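Phosphodiesterase (Candida albicans, PDB 6CPU) is a phosphodiesterase of the HD superfamily, a largely helical protein that holds a zinc and a magnesium ion. Local coordinates at residues A[38-50]-A[117-130]. Numbering follows the deposited sequence.
Sequences TETDSNVPIVIIF and ISSAKELLTNRISR
A buried salt-bridge network ties the loop before strand 46-49 to helix 127-135: two arginines, R127 and R130, converge on one carboxylate oxygen, D41 OD2. R127 NH1 lies 2.9 Å from D41 OD2, on the syn lone pair of that oxygen, with carboxylate and guanidinium nearly coplanar. R130, its plane turned 71° from the carboxylate, grips D41 OD2 side-on: NH2 takes the anti lone pair, while NE, 3.0 Å from D41 OD2, comes from the same side but tilted out of the carboxylate plane. With G270 N bonded to D41 OD1, both oxygens are engaged, which probably favours the charged form; R127 also reaches N271 and E486, and R130 D505. The R130 chain bends at chi3 (-62°), and with the guanidinium turned this way R130 NH1 bonds L124 O at 2.8 Å. The loop thus bound leads into an inner strand of the parallel four-stranded sheet. Midway, N43 ND2 donates almost straight (168°) to T125 O, 3.3 Å away and in the carbonyl plane. One water bridges N43 O and T125 OG1. Farther along, P45 lies on helix 110-124, its CG 3.6 Å from K121 N and 3.9 Å from A120 CB. Beyond it the strand begins, and V47 CG2 presses tightly against I117 CD1, 3.5 Å apart.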
ATOM      1  N   THR A  38      -1.045  12.880  -4.007  1.00 19.85           N
ATOM      2  CA  THR A  38      -1.030  13.803  -2.854  1.00 21.77           C
ATOM      3  C   THR A  38      -0.904  13.053  -1.535  1.00 21.66           C
ATOM      4  O   THR A  38      -0.883  11.810  -1.503  1.00 19.37           O
ATOM      5  CB  THR A  38      -2.318  14.658  -2.812  1.00 23.10           C
ATOM      6  OG1 THR A  38      -3.427  13.839  -2.414  1.00 24.26           O
ATOM      7  CG2 THR A  38      -2.613  15.295  -4.175  1.00 23.90           C
ATOM      8  N   GLU A  39      -0.836  13.809  -0.436  1.00 21.59           N
ATOM      9  CA  GLU A  39      -0.724  13.221   0.895  1.00 22.41           C
ATOM     10  C   GLU A  39      -2.048  13.267   1.666  1.00 23.19           C
ATOM     11  O   GLU A  39      -2.067  13.039   2.870  1.00 23.13           O
ATOM     12  CB  GLU A  39       0.360  13.952   1.694  1.00 23.23           C
ATOM     13  CG  GLU A  39       1.747  13.832   1.105  1.00 24.46           C
ATOM     14  CD  GLU A  39       2.295  12.413   1.125  1.00 23.82           C
ATOM     15  OE1 GLU A  39       2.022  11.647   2.079  1.00 23.32           O
ATOM     16  OE2 GLU A  39       3.029  12.050   0.182  1.00 26.31           O
ATOM     17  N   THR A  40      -3.155  13.536   0.978  1.00 22.89           N
ATOM     18  CA  THR A  40      -4.443  13.720   1.645  1.00 23.42           C
ATOM     19  C   THR A  40      -5.522  12.894   0.940  1.00 22.15           C
ATOM     20  O   THR A  40      -5.458  12.708  -0.273  1.00 20.56           O
ATOM     21  CB  THR A  40      -4.841  15.209   1.648  1.00 24.36           C
ATOM     22  OG1 THR A  40      -4.780  15.732   0.316  1.00 25.88           O
ATOM     23  CG2 THR A  40      -3.893  16.020   2.535  1.00 25.25           C
ATOM     24  N   ASP A  41      -6.499  12.400   1.701  1.00 21.30           N
ATOM     25  CA  ASP A  41      -7.671  11.724   1.109  1.00 21.58           C
ATOM     26  C   ASP A  41      -8.447  12.705   0.233  1.00 22.50           C
ATOM     27  O   ASP A  41      -8.572  13.871   0.593  1.00 22.57           O
ATOM     28  CB  ASP A  41      -8.641  11.220   2.195  1.00 21.20           C
ATOM     29  CG  ASP A  41      -8.021  10.208   3.146  1.00 21.16           C
ATOM     30  OD1 ASP A  41      -7.323   9.282   2.675  1.00 20.30           O
ATOM     31  OD2 ASP A  41      -8.244  10.344   4.385  1.00 19.83           O
ATOM     32  N   SER A  42      -8.991  12.242  -0.897  1.00 23.40           N
ATOM     33  CA  SER A  42      -9.979  13.032  -1.634  1.00 25.40           C
ATOM     34  C   SER A  42     -11.155  13.220  -0.690  1.00 24.61           C
ATOM     35  O   SER A  42     -11.652  12.250  -0.121  1.00 24.68           O
ATOM     36  CB  SER A  42     -10.428  12.319  -2.915  1.00 27.16           C
ATOM     37  OG  SER A  42     -11.184  13.196  -3.741  1.00 31.17           O
ATOM     38  N   ASN A  43     -11.571  14.464  -0.478  1.00 23.83           N
ATOM     39  CA  ASN A  43     -12.581  14.738   0.540  1.00 24.94           C
ATOM     40  C   ASN A  43     -13.776  15.546   0.039  1.00 24.36           C
ATOM     41  O   ASN A  43     -14.500  16.160   0.823  1.00 22.73           O
ATOM     42  CB  ASN A  43     -11.932  15.381   1.766  1.00 26.35           C
ATOM     43  CG  ASN A  43     -11.578  16.825   1.550  1.00 28.49           C
ATOM     44  OD1 ASN A  43     -11.341  17.256   0.420  1.00 28.24           O
ATOM     45  ND2 ASN A  43     -11.554  17.597   2.639  1.00 31.30           N
ATOM     46  N   VAL A  44     -13.979  15.521  -1.272  1.00 24.48           N
ATOM     47  CA  VAL A  44     -15.150  16.139  -1.892  1.00 25.99           C
ATOM     48  C   VAL A  44     -15.764  15.130  -2.858  1.00 24.92           C
ATOM     49  O   VAL A  44     -15.035  14.320  -3.455  1.00 25.35           O
ATOM     50  CB  VAL A  44     -14.809  17.447  -2.655  1.00 28.00           C
ATOM     51  CG1 VAL A  44     -14.400  18.547  -1.673  1.00 29.88           C
ATOM     52  CG2 VAL A  44     -13.729  17.234  -3.696  1.00 29.06           C
ATOM     53  N   PRO A  45     -17.090  15.159  -3.022  1.00 23.96           N
ATOM     54  CA  PRO A  45     -17.666  14.274  -4.023  1.00 23.72           C
ATOM     55  C   PRO A  45     -17.253  14.710  -5.417  1.00 22.38           C
ATOM     56  O   PRO A  45     -17.089  15.917  -5.661  1.00 22.27           O
ATOM     57  CB  PRO A  45     -19.170  14.441  -3.846  1.00 24.81           C
ATOM     58  CG  PRO A  45     -19.359  15.131  -2.551  1.00 25.70           C
ATOM     59  CD  PRO A  45     -18.111  15.889  -2.259  1.00 25.13           C
ATOM     60  N   ILE A  46     -17.064  13.735  -6.298  1.00 21.69           N
ATOM     61  CA  ILE A  46     -16.728  13.992  -7.683  1.00 21.92           C
ATOM     62  C   ILE A  46     -17.912  13.571  -8.544  1.00 22.95           C
ATOM     63  O   ILE A  46     -18.420  12.446  -8.416  1.00 22.33           O
ATOM     64  CB  ILE A  46     -15.456  13.249  -8.112  1.00 21.37           C
ATOM     65  CG1 ILE A  46     -14.244  13.809  -7.360  1.00 21.74           C
ATOM     66  CG2 ILE A  46     -15.256  13.336  -9.635  1.00 22.12           C
ATOM     67  CD1 ILE A  46     -12.988  12.994  -7.544  1.00 21.82           C
ATOM     68  N   VAL A  47     -18.355  14.476  -9.413  1.00 22.89           N
ATOM     69  CA  VAL A  47     -19.439  14.183 -10.364  1.00 24.18           C
ATOM     70  C   VAL A  47     -18.844  14.109 -11.761  1.00 23.01           C
ATOM     71  O   VAL A  47     -18.147  15.036 -12.185  1.00 22.40           O
ATOM     72  CB  VAL A  47     -20.548  15.263 -10.345  1.00 26.04           C
ATOM     73  CG1 VAL A  47     -21.608  14.960 -11.397  1.00 27.48           C
ATOM     74  CG2 VAL A  47     -21.174  15.374  -8.963  1.00 26.72           C
ATOM     75  N   ILE A  48     -19.073  12.999 -12.459  1.00 23.46           N
ATOM     76  CA  ILE A  48     -18.641  12.864 -13.853  1.00 23.70           C
ATOM     77  C   ILE A  48     -19.864  12.911 -14.771  1.00 26.49           C
ATOM     78  O   ILE A  48     -20.794  12.136 -14.605  1.00 25.59           O
ATOM     79  CB  ILE A  48     -17.822  11.586 -14.098  1.00 23.47           C
ATOM     80  CG1 ILE A  48     -16.604  11.551 -13.166  1.00 23.93           C
ATOM     81  CG2 ILE A  48     -17.349  11.516 -15.546  1.00 23.29           C
ATOM     82  CD1 ILE A  48     -15.758  10.304 -13.304  1.00 24.49           C
ATOM     83  N   ILE A  49     -19.835  13.830 -15.737  1.00 27.60           N
ATOM     84  CA  ILE A  49     -20.936  14.010 -16.692  1.00 28.44           C
ATOM     85  C   ILE A  49     -20.522  13.419 -18.029  1.00 29.84           C
ATOM     86  O   ILE A  49     -19.591  13.905 -18.674  1.00 30.21           O
ATOM     87  CB  ILE A  49     -21.320  15.497 -16.858  1.00 29.54           C
ATOM     88  CG1 ILE A  49     -21.466  16.162 -15.486  1.00 29.90           C
ATOM     89  CG2 ILE A  49     -22.634  15.628 -17.634  1.00 30.44           C
ATOM     90  CD1 ILE A  49     -21.755  17.651 -15.541  1.00 30.60           C
ATOM     91  N   PHE A  50     -21.204  12.341 -18.410  1.00 30.90           N
ATOM     92  CA  PHE A  50     -21.034  11.700 -19.713  1.00 34.04           C
ATOM     93  C   PHE A  50     -22.093  12.204 -20.697  1.00 36.46           C
ATOM     94  O   PHE A  50     -23.099  12.783 -20.281  1.00 35.83           O
ATOM     95  CB  PHE A  50     -21.185  10.183 -19.586  1.00 34.12           C
ATOM     96  CG  PHE A  50     -20.073   9.525 -18.840  1.00 34.07           C
ATOM     97  CD1 PHE A  50     -18.915   9.140 -19.499  1.00 35.20           C
ATOM     98  CD2 PHE A  50     -20.179   9.288 -17.476  1.00 36.26           C
ATOM     99  CE1 PHE A  50     -17.878   8.523 -18.817  1.00 35.52           C
ATOM    100  CE2 PHE A  50     -19.144   8.669 -16.789  1.00 35.08           C
ATOM    101  CZ  PHE A  50     -17.998   8.283 -17.462  1.00 34.68           C
ATOM    102  N   ILE A 117     -25.225  14.660  -3.171  1.00 30.73           N
ATOM    103  CA  ILE A 117     -23.921  15.323  -3.109  1.00 29.97           C
ATOM    104  C   ILE A 117     -23.713  16.028  -1.769  1.00 29.41           C
ATOM    105  O   ILE A 117     -22.623  15.968  -1.203  1.00 27.31           O
ATOM    106  CB  ILE A 117     -23.715  16.305  -4.283  1.00 31.32           C
ATOM    107  CG1 ILE A 117     -23.610  15.521  -5.591  1.00 32.82           C
ATOM    108  CG2 ILE A 117     -22.453  17.137  -4.088  1.00 30.43           C
ATOM    109  CD1 ILE A 117     -23.738  16.382  -6.833  1.00 35.09           C
ATOM    110  N   SER A 118     -24.752  16.687  -1.259  1.00 29.38           N
ATOM    111  CA  SER A 118     -24.634  17.389   0.018  1.00 30.20           C
ATOM    112  C   SER A 118     -24.372  16.414   1.163  1.00 28.76           C
ATOM    113  O   SER A 118     -23.509  16.661   2.002  1.00 29.25           O
ATOM    114  CB  SER A 118     -25.886  18.207   0.327  1.00 32.46           C
ATOM    115  OG  SER A 118     -25.626  19.038   1.450  1.00 36.40           O
ATOM    116  N   SER A 119     -25.106  15.308   1.184  1.00 28.30           N
ATOM    117  CA  SER A 119     -24.906  14.279   2.204  1.00 29.40           C
ATOM    118  C   SER A 119     -23.490  13.715   2.122  1.00 27.16           C
ATOM    119  O   SER A 119     -22.820  13.593   3.136  1.00 27.27           O
ATOM    120  CB  SER A 119     -25.921  13.149   2.058  1.00 30.79           C
ATOM    121  OG  SER A 119     -27.219  13.616   2.369  1.00 35.39           O
ATOM    122  N   ALA A 120     -23.035  13.386   0.914  1.00 26.27           N
ATOM    123  CA  ALA A 120     -21.683  12.861   0.732  1.00 25.30           C
ATOM    124  C   ALA A 120     -20.612  13.866   1.170  1.00 26.12           C
ATOM    125  O   ALA A 120     -19.651  13.507   1.868  1.00 24.02           O
ATOM    126  CB  ALA A 120     -21.461  12.434  -0.714  1.00 24.61           C
ATOM    127  N   LYS A 121     -20.776  15.132   0.803  1.00 26.85           N
ATOM    128  CA  LYS A 121     -19.814  16.138   1.245  1.00 29.61           C
ATOM    129  C   LYS A 121     -19.710  16.194   2.770  1.00 28.19           C
ATOM    130  O   LYS A 121     -18.609  16.242   3.321  1.00 26.12           O
ATOM    131  CB  LYS A 121     -20.169  17.519   0.714  1.00 32.77           C
ATOM    132  CG  LYS A 121     -19.131  18.564   1.077  1.00 37.67           C
ATOM    133  CD  LYS A 121     -19.204  19.761   0.153  1.00 41.89           C
ATOM    134  CE  LYS A 121     -17.943  20.603   0.230  1.00 44.68           C
ATOM    135  NZ  LYS A 121     -17.808  21.220   1.574  1.00 45.85           N
ATOM    136  N   GLU A 122     -20.860  16.190   3.437  1.00 29.64           N
ATOM    137  CA  GLU A 122     -20.914  16.257   4.897  1.00 31.92           C
ATOM    138  C   GLU A 122     -20.167  15.084   5.539  1.00 29.27           C
ATOM    139  O   GLU A 122     -19.539  15.238   6.582  1.00 28.16           O
ATOM    140  CB  GLU A 122     -22.368  16.305   5.389  1.00 37.12           C
ATOM    141  CG  GLU A 122     -23.019  17.685   5.280  1.00 43.24           C
ATOM    142  CD  GLU A 122     -24.548  17.661   5.365  1.00 49.14           C
ATOM    143  OE1 GLU A 122     -25.132  16.650   5.832  1.00 52.76           O
ATOM    144  OE2 GLU A 122     -25.177  18.670   4.961  1.00 52.38           O
ATOM    145  N   LEU A 123     -20.205  13.923   4.892  1.00 25.44           N
ATOM    146  CA  LEU A 123     -19.540  12.724   5.410  1.00 23.59           C
ATOM    147  C   LEU A 123     -18.063  12.588   5.013  1.00 21.22           C
ATOM    148  O   LEU A 123     -17.309  11.877   5.677  1.00 21.89           O
ATOM    149  CB  LEU A 123     -20.310  11.483   4.965  1.00 24.49           C
ATOM    150  CG  LEU A 123     -21.736  11.406   5.527  1.00 27.43           C
ATOM    151  CD1 LEU A 123     -22.560  10.375   4.776  1.00 28.49           C
ATOM    152  CD2 LEU A 123     -21.721  11.084   7.016  1.00 27.35           C
ATOM    153  N   LEU A 124     -17.643  13.259   3.944  1.00 21.05           N
ATOM    154  CA  LEU A 124     -16.277  13.120   3.436  1.00 20.40           C
ATOM    155  C   LEU A 124     -15.310  14.169   3.944  1.00 20.05           C
ATOM    156  O   LEU A 124     -14.128  13.957   3.910  1.00 19.11           O
ATOM    157  CB  LEU A 124     -16.257  13.178   1.909  1.00 20.84           C
ATOM    158  CG  LEU A 124     -16.802  11.928   1.213  1.00 20.99           C
ATOM    159  CD1 LEU A 124     -17.032  12.227  -0.259  1.00 21.86           C
ATOM    160  CD2 LEU A 124     -15.882  10.738   1.372  1.00 21.00           C
ATOM    161  N   THR A 125     -15.813  15.321   4.379  1.00 20.90           N
ATOM    162  CA  THR A 125     -14.926  16.436   4.683  1.00 21.51           C
ATOM    163  C   THR A 125     -13.850  16.099   5.706  1.00 20.61           C
ATOM    164  O   THR A 125     -12.677  16.440   5.508  1.00 20.79           O
ATOM    165  CB  THR A 125     -15.739  17.667   5.149  1.00 21.75           C
ATOM    166  OG1 THR A 125     -16.653  18.027   4.111  1.00 22.84           O
ATOM    167  CG2 THR A 125     -14.822  18.852   5.454  1.00 22.65           C
ATOM    168  N   ASN A 126     -14.251  15.421   6.781  1.00 20.75           N
ATOM    169  CA  ASN A 126     -13.398  15.177   7.937  1.00 21.57           C
ATOM    170  C   ASN A 126     -12.838  13.760   7.966  1.00 21.42           C
ATOM    171  O   ASN A 126     -13.551  12.788   7.693  1.00 21.73           O
ATOM    172  CB  ASN A 126     -14.172  15.472   9.236  1.00 22.27           C
ATOM    173  CG  ASN A 126     -13.382  15.127  10.483  1.00 23.99           C
ATOM    174  OD1 ASN A 126     -13.380  13.987  10.933  1.00 21.91           O
ATOM    175  ND2 ASN A 126     -12.722  16.132  11.069  1.00 25.69           N
ATOM    176  N   ARG A 127     -11.545  13.669   8.271  1.00 20.67           N
ATOM    177  CA  ARG A 127     -10.792  12.415   8.302  1.00 20.11           C
ATOM    178  C   ARG A 127     -11.403  11.364   9.207  1.00 20.05           C
ATOM    179  O   ARG A 127     -11.455  10.182   8.860  1.00 17.25           O
ATOM    180  CB  ARG A 127      -9.344  12.710   8.721  1.00 20.46           C
ATOM    181  CG  ARG A 127      -8.479  11.522   9.101  1.00 19.58           C
ATOM    182  CD  ARG A 127      -8.092  10.638   7.923  1.00 19.99           C
ATOM    183  NE  ARG A 127      -7.419   9.435   8.389  1.00 19.38           N
ATOM    184  CZ  ARG A 127      -7.107   8.382   7.634  1.00 19.25           C
ATOM    185  NH1 ARG A 127      -7.374   8.366   6.330  1.00 18.46           N
ATOM    186  NH2 ARG A 127      -6.513   7.344   8.186  1.00 19.99           N
ATOM    187  N   ILE A 128     -11.888  11.786  10.370  1.00 19.03           N
ATOM    188  CA  ILE A 128     -12.434  10.834  11.316  1.00 19.38           C
ATOM    189  C   ILE A 128     -13.773  10.318  10.810  1.00 18.10           C
ATOM    190  O   ILE A 128     -14.060   9.130  10.946  1.00 20.25           O
ATOM    191  CB  ILE A 128     -12.564  11.443  12.740  1.00 19.23           C
ATOM    192  CG1 ILE A 128     -11.209  12.007  13.200  1.00 19.43           C
ATOM    193  CG2 ILE A 128     -13.078  10.411  13.724  1.00 19.71           C
ATOM    194  CD1 ILE A 128     -10.079  11.017  13.344  1.00 19.68           C
ATOM    195  N   SER A 129     -14.572  11.193  10.207  1.00 18.21           N
ATOM    196  CA  SER A 129     -15.806  10.781   9.525  1.00 18.08           C
ATOM    197  C   SER A 129     -15.502   9.746   8.422  1.00 17.97           C
ATOM    198  O   SER A 129     -16.207   8.738   8.286  1.00 17.54           O
ATOM    199  CB  SER A 129     -16.488  11.994   8.905  1.00 18.29           C
ATOM    200  OG  SER A 129     -17.752  11.687   8.343  1.00 18.41           O
ATOM    201  N   ARG A 130     -14.469  10.024   7.640  1.00 17.27           N
ATOM    202  CA  ARG A 130     -14.100   9.149   6.506  1.00 17.72           C
ATOM    203  C   ARG A 130     -13.735   7.734   6.959  1.00 18.33           C
ATOM    204  O   ARG A 130     -14.178   6.741   6.366  1.00 17.03           O
ATOM    205  CB  ARG A 130     -12.955   9.741   5.708  1.00 18.15           C
ATOM    206  CG  ARG A 130     -13.328  10.931   4.850  1.00 17.97           C
ATOM    207  CD  ARG A 130     -12.252  11.274   3.830  1.00 18.54           C
ATOM    208  NE  ARG A 130     -10.962  11.655   4.399  1.00 19.54           N
ATOM    209  CZ  ARG A 130     -10.644  12.867   4.854  1.00 20.16           C
ATOM    210  NH1 ARG A 130     -11.534  13.853   4.880  1.00 19.78           N
ATOM    211  NH2 ARG A 130      -9.411  13.073   5.315  1.00 20.29           N
TER
HETATM  212  O   HOH W   1     -15.577  18.555   1.535  1.00 38.41           O